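Local atomic coordinates of serine acetyltransferase 1, putative (Entamoeba histolytica, PDB entry 7BW9), a protein that probably transfers an acetyl group to the hydroxyl of L-serine, a step in cysteine biosynthesis, and is seen here with cysteine bound. Residues A[150-155]-A[165-170]; A[182-187]-A[196-201]. One frame throughout, in Å; residues are numbered along the deposited sequence.

Interaction 1 of 2, residues A[150-155]-A[165-170]; sequences YSRELM and DIHPGT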
loop_
_atom_site.group_PDB
_atom_site.type_symbol
_atom_site.label_atom_id
_atom_site.label_comp_id
_atom_site.label_asym_id
_atom_site.label_seq_id
_atom_site.Cartn_x
_atom_site.Cartn_y
_atom_site.Cartn_z
ATOM N N TYR A 150 8.500 -3.569 -19.624
ATOM C CA TYR A 150 8.326 -2.218 -19.100
ATOM C C TYR A 150 6.878 -1.965 -18.691
ATOM O O TYR A 150 6.631 -1.277 -17.699
ATOM C CB TYR A 150 8.790 -1.149 -20.093
ATOM C CG TYR A 150 8.293 0.211 -19.651
ATOM C CD1 TYR A 150 8.837 0.844 -18.538
ATOM C CD2 TYR A 150 7.213 0.806 -20.274
ATOM C CE1 TYR A 150 8.354 2.065 -18.106
ATOM C CE2 TYR A 150 6.721 2.015 -19.853
ATOM C CZ TYR A 150 7.286 2.643 -18.776
ATOM O OH TYR A 150 6.766 3.854 -18.386
ATOM N N SER A 151 5.906 -2.505 -19.438
ATOM C CA SER A 151 4.511 -2.349 -19.030
ATOM C C SER A 151 4.262 -2.927 -17.631
ATOM O O SER A 151 3.422 -2.407 -16.887
ATOM C CB SER A 151 3.584 -2.990 -20.064
ATOM O OG SER A 151 3.780 -4.388 -20.145
ATOM N N ARG A 152 5.006 -3.972 -17.250
ATOM C CA ARG A 152 4.868 -4.546 -15.913
ATOM C C ARG A 152 5.517 -3.655 -14.866
ATOM O O ARG A 152 4.928 -3.390 -13.809
ATOM C CB ARG A 152 5.479 -5.948 -15.869
ATOM C CG ARG A 152 5.432 -6.600 -14.484
ATOM C CD ARG A 152 3.997 -6.980 -14.096
ATOM N NE ARG A 152 3.873 -7.427 -12.708
ATOM C CZ ARG A 152 4.017 -8.690 -12.306
ATOM N NH1 ARG A 152 4.308 -9.642 -13.183
ATOM N NH2 ARG A 152 3.890 -9.000 -11.026
ATOM N N GLU A 153 6.747 -3.203 -15.137
ATOM C CA GLU A 153 7.405 -2.220 -14.285
ATOM C C GLU A 153 6.504 -1.009 -14.056
ATOM O O GLU A 153 6.335 -0.539 -12.923
ATOM C CB GLU A 153 8.732 -1.797 -14.922
ATOM C CG GLU A 153 9.632 -0.955 -14.033
ATOM C CD GLU A 153 10.836 -0.389 -14.793
ATOM O OE1 GLU A 153 11.863 -1.097 -14.906
ATOM O OE2 GLU A 153 10.745 0.753 -15.298
ATOM N N LEU A 154 5.907 -0.497 -15.131
ATOM C CA LEU A 154 4.971 0.618 -15.009
ATOM C C LEU A 154 3.820 0.280 -14.067
ATOM O O LEU A 154 3.500 1.050 -13.151
ATOM C CB LEU A 154 4.452 0.996 -16.392
ATOM C CG LEU A 154 3.449 2.128 -16.465
ATOM C CD1 LEU A 154 4.047 3.390 -15.838
ATOM C CD2 LEU A 154 3.093 2.351 -17.951
ATOM N N MET A 155 3.194 -0.888 -14.256
ATOM C CA MET A 155 2.117 -1.268 -13.348
ATOM C C MET A 155 2.610 -1.446 -11.913
ATOM O O MET A 155 1.865 -1.147 -10.968
ATOM C CB MET A 155 1.428 -2.545 -13.830
ATOM C CG MET A 155 0.559 -2.346 -15.075
ATOM S SD MET A 155 -0.414 -0.836 -15.062
ATOM C CE MET A 155 -1.572 -1.100 -13.728
ATOM N N ASP A 165 -3.069 -3.822 -7.561
ATOM C CA ASP A 165 -2.174 -4.643 -8.373
ATOM C C ASP A 165 -2.944 -5.145 -9.584
ATOM O O ASP A 165 -3.701 -6.118 -9.477
ATOM C CB ASP A 165 -1.622 -5.797 -7.544
ATOM C CG ASP A 165 -0.479 -6.521 -8.222
ATOM O OD1 ASP A 165 -0.273 -6.329 -9.438
ATOM O OD2 ASP A 165 0.227 -7.284 -7.525
ATOM N N ILE A 166 -2.747 -4.502 -10.738
ATOM C CA ILE A 166 -3.398 -4.912 -11.980
ATOM C C ILE A 166 -2.334 -5.204 -13.026
ATOM O O ILE A 166 -1.466 -4.358 -13.296
ATOM C CB ILE A 166 -4.373 -3.844 -12.512
ATOM C CG1 ILE A 166 -5.424 -3.496 -11.473
ATOM C CG2 ILE A 166 -5.026 -4.323 -13.816
ATOM C CD1 ILE A 166 -6.411 -2.453 -11.962
ATOM N N HIS A 167 -2.420 -6.381 -13.635
ATOM C CA HIS A 167 -1.427 -6.749 -14.628
ATOM C C HIS A 167 -1.621 -5.935 -15.912
ATOM O O HIS A 167 -2.748 -5.601 -16.281
ATOM C CB HIS A 167 -1.506 -8.242 -14.935
ATOM C CG HIS A 167 -0.284 -8.781 -15.605
ATOM N ND1 HIS A 167 -0.085 -8.695 -16.967
ATOM C CD2 HIS A 167 0.815 -9.394 -15.100
ATOM C CE1 HIS A 167 1.088 -9.225 -17.272
ATOM N NE2 HIS A 167 1.650 -9.664 -16.159
ATOM N N PRO A 168 -0.531 -5.580 -16.600
ATOM C CA PRO A 168 -0.687 -4.863 -17.877
ATOM C C PRO A 168 -1.451 -5.650 -18.929
ATOM O O PRO A 168 -2.073 -5.053 -19.819
ATOM C CB PRO A 168 0.766 -4.586 -18.312
ATOM C CG PRO A 168 1.591 -5.611 -17.566
ATOM C CD PRO A 168 0.885 -5.805 -16.253
ATOM N N GLY A 169 -1.433 -6.978 -18.859
ATOM C CA GLY A 169 -2.184 -7.779 -19.812
ATOM C C GLY A 169 -3.677 -7.809 -19.584
ATOM O O GLY A 169 -4.419 -8.165 -20.502
ATOM N N THR A 170 -4.144 -7.430 -18.393
ATOM C CA THR A 170 -5.576 -7.471 -18.103
ATOM C C THR A 170 -6.373 -6.680 -19.142
ATOM O O THR A 170 -5.994 -5.572 -19.518
ATOM C CB THR A 170 -5.831 -6.910 -16.703
ATOM O OG1 THR A 170 -5.034 -7.623 -15.751
ATOM C CG2 THR A 170 -7.285 -7.038 -16.329
HETATM O O HOH W 1 4.376 -10.212 -16.345
HETATM O O HOH W 2 3.003 -7.843 -8.006
HETATM O O HOH W 3 -1.064 -2.214 -10.574
#

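Interaction 2 of 2, residues A[182-187]-A[196-201]; sequences VGVVIG and CRVYQS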
loop_
_atom_site.group_PDB
_atom_site.type_symbol
_atom_site.label_atom_id
_atom_site.label_comp_id
_atom_site.label_asym_id
_atom_site.label_seq_id
_atom_site.Cartn_x
_atom_site.Cartn_y
_atom_site.Cartn_z
ATOM N N VAL A 182 -7.173 -1.042 -2.082
ATOM C CA VAL A 182 -5.974 -1.670 -1.518
ATOM C C VAL A 182 -6.207 -3.168 -1.404
ATOM O O VAL A 182 -7.273 -3.615 -0.964
ATOM C CB VAL A 182 -5.600 -1.072 -0.150
ATOM C CG1 VAL A 182 -4.528 -1.924 0.511
ATOM C CG2 VAL A 182 -5.070 0.352 -0.285
ATOM N N GLY A 183 -5.218 -3.953 -1.838
ATOM C CA GLY A 183 -5.339 -5.388 -1.854
ATOM C C GLY A 183 -5.932 -5.977 -3.115
ATOM O O GLY A 183 -5.863 -7.200 -3.295
ATOM N N VAL A 184 -6.488 -5.151 -4.007
ATOM C CA VAL A 184 -7.014 -5.665 -5.272
ATOM C C VAL A 184 -5.876 -6.256 -6.083
ATOM O O VAL A 184 -4.804 -5.652 -6.218
ATOM C CB VAL A 184 -7.743 -4.558 -6.046
ATOM C CG1 VAL A 184 -8.058 -4.996 -7.504
ATOM C CG2 VAL A 184 -9.009 -4.160 -5.316
ATOM N N VAL A 185 -6.101 -7.455 -6.617
ATOM C CA VAL A 185 -5.137 -8.147 -7.468
ATOM C C VAL A 185 -5.887 -8.725 -8.656
ATOM O O VAL A 185 -6.823 -9.522 -8.477
ATOM C CB VAL A 185 -4.401 -9.274 -6.720
ATOM C CG1 VAL A 185 -3.590 -10.100 -7.709
ATOM C CG2 VAL A 185 -3.530 -8.690 -5.599
ATOM N N ILE A 186 -5.471 -8.351 -9.863
ATOM C CA ILE A 186 -6.132 -8.763 -11.094
ATOM C C ILE A 186 -5.067 -9.241 -12.070
ATOM O O ILE A 186 -4.207 -8.455 -12.485
ATOM C CB ILE A 186 -6.955 -7.624 -11.719
ATOM C CG1 ILE A 186 -7.951 -7.059 -10.701
ATOM C CG2 ILE A 186 -7.628 -8.122 -12.989
ATOM C CD1 ILE A 186 -8.941 -6.042 -11.283
ATOM N N GLY A 187 -5.165 -10.513 -12.487
ATOM C CA GLY A 187 -4.069 -11.179 -13.160
ATOM C C GLY A 187 -3.996 -10.939 -14.662
ATOM O O GLY A 187 -4.887 -10.347 -15.284
ATOM N N CYS A 196 -18.372 -2.608 -14.361
ATOM C CA CYS A 196 -18.054 -3.417 -13.195
ATOM C C CYS A 196 -17.563 -2.545 -12.050
ATOM O O CYS A 196 -17.028 -1.446 -12.256
ATOM C CB CYS A 196 -17.025 -4.485 -13.549
ATOM S SG CYS A 196 -17.795 -5.708 -14.678
ATOM N N ARG A 197 -17.789 -3.037 -10.833
ATOM C CA ARG A 197 -17.385 -2.366 -9.602
ATOM C C ARG A 197 -16.720 -3.390 -8.697
ATOM O O ARG A 197 -17.290 -4.455 -8.422
ATOM C CB ARG A 197 -18.577 -1.709 -8.900
ATOM C CG ARG A 197 -18.210 -0.753 -7.768
ATOM C CD ARG A 197 -19.395 0.148 -7.395
ATOM N NE ARG A 197 -20.402 -0.567 -6.618
ATOM C CZ ARG A 197 -21.606 -0.911 -7.073
ATOM N NH1 ARG A 197 -21.966 -0.592 -8.307
ATOM N NH2 ARG A 197 -22.450 -1.578 -6.288
ATOM N N VAL A 198 -15.515 -3.070 -8.249
ATOM C CA VAL A 198 -14.685 -3.968 -7.463
ATOM C C VAL A 198 -14.181 -3.208 -6.241
ATOM O O VAL A 198 -13.761 -2.056 -6.357
ATOM C CB VAL A 198 -13.508 -4.498 -8.308
ATOM C CG1 VAL A 198 -12.571 -5.287 -7.458
ATOM C CG2 VAL A 198 -14.014 -5.329 -9.498
ATOM N N TYR A 199 -14.195 -3.855 -5.083
ATOM C CA TYR A 199 -13.871 -3.251 -3.799
ATOM C C TYR A 199 -12.495 -3.713 -3.318
ATOM O O TYR A 199 -11.825 -4.538 -3.949
ATOM C CB TYR A 199 -14.973 -3.591 -2.778
ATOM C CG TYR A 199 -16.193 -2.745 -3.028
ATOM C CD1 TYR A 199 -16.285 -1.457 -2.499
ATOM C CD2 TYR A 199 -17.203 -3.180 -3.867
ATOM C CE1 TYR A 199 -17.373 -0.660 -2.742
ATOM C CE2 TYR A 199 -18.304 -2.378 -4.129
ATOM C CZ TYR A 199 -18.381 -1.116 -3.561
ATOM O OH TYR A 199 -19.462 -0.298 -3.811
ATOM N N GLN A 200 -12.097 -3.198 -2.154
ATOM C CA GLN A 200 -10.802 -3.538 -1.567
ATOM C C GLN A 200 -10.654 -5.043 -1.369
ATOM O O GLN A 200 -11.634 -5.759 -1.157
ATOM C CB GLN A 200 -10.618 -2.828 -0.219
ATOM C CG GLN A 200 -11.687 -3.113 0.845
ATOM C CD GLN A 200 -12.932 -2.268 0.680
ATOM O OE1 GLN A 200 -13.175 -1.702 -0.391
ATOM N NE2 GLN A 200 -13.741 -2.183 1.738
ATOM N N SER A 201 -9.402 -5.514 -1.430
ATOM C CA SER A 201 -9.017 -6.881 -1.078
ATOM C C SER A 201 -9.609 -7.929 -2.015
ATOM O O SER A 201 -9.676 -9.102 -1.665
ATOM C CB SER A 201 -9.389 -7.205 0.372
ATOM O OG SER A 201 -9.103 -6.104 1.224
HETATM O O HOH W 4 -7.091 -9.883 -2.294
#

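Interaction 1 of 2, residues A[150-155]-A[165-170]
His167 NE2 and Arg152 NH1 share a water molecule, which lies 2.8 Å from His167 NE2 and 3.2 Å from Arg152 NH1, in the plane of both flat groups. The two side chains run at about a right angle to each other, with the guanidinium and imidazole planes 54° apart. The other ring nitrogen, His167 ND1, accepts the backbone N-H of Gly169 at 2.9 Å, nearly in the ring plane, which fixes the rotation of the imidazole within the type I turn from His167 to Thr170. Arg152 NE makes a salt bridge with Glu156 on the same helix, and a second water links Asp165 OD2, weakly, to Arg152 NH2. Next to these groups Pro168 packs against the helix: its CB lies 3.5 Å from Ser151 OG, which is hydrogen-bonded to Asp147 O, and its CD 3.7 Å from Met155 CG. Bent at chi2 (-41°) and chi3 (-66°), the Met155 chain sets CE 3.3 Å from Ile166 O. A third water accepts from Ile166 N (2.8 Å) and probably also donates to Met155 O. Apolar packing and water bridges thus dock the last helix before the beta-helix on the first coil, with the imidazole held from both nitrogens about 6 Å from a bound cysteine.

Interaction 2 of 2, residues A[182-187]-A[196-201]
Val184 reaches across to the chain at Val198-Gln200 with one of its two methyl branches. Its CB carries CG1 anti to the backbone N (chi1 169°), and this leaves CG2 beside that nitrogen and directed at the neighbouring segment. There CG2 lies 3.2 Å from Tyr199 O, a close approach of a methyl to a carbonyl, and 4.3 Å from Val198 CG1, the one apolar side-chain pair of the contact. Strands 185-186 and 197-198 belong to different faces of the left-handed parallel beta-helix of the hexapeptide-repeat family; the segments meet at a corner of the prism, where 182-184 and 199-201 stack as parts of successive coils. At this corner the backbones come together: Ser201 N donates to Val182 O over 2.9 Å. Gly183, with a positive phi (89°), lies against Ser201, their CA atoms 4.0 Å apart. One water donates to Gly183 O at 3.1 Å and, weakly, to Ser201 O. The Tyr199 side chain touches Asp179 of the cysteine pocket and is about 4 Å from a bound cysteine. Gln200 CB also touches Val182 O, but its amide turns outward, where NE2 bonds Thr203 OG1 of the third subunit.

Interaction 1 closes before interaction 2 opens along the chain, and their centres lie 15 Å apart. Interaction 1 sits at the entry to the beta-helix, where helix 148-162 leads into it; interaction 2 comes one coil on, between consecutive coils of the beta-helix. Strands 165-166 and 185-186, one from each, are parallel neighbours in the same sheet, joined by a probable hydrogen bond from Asp165 N to Val184 O. A second probable bond, Thr170 OG1 to Gly187 O, ties the segments together beyond the strands. Both contacts also touch the second subunit, so the junction of helical and beta-helical parts is linked to the subunit interfaces near the bound cysteines.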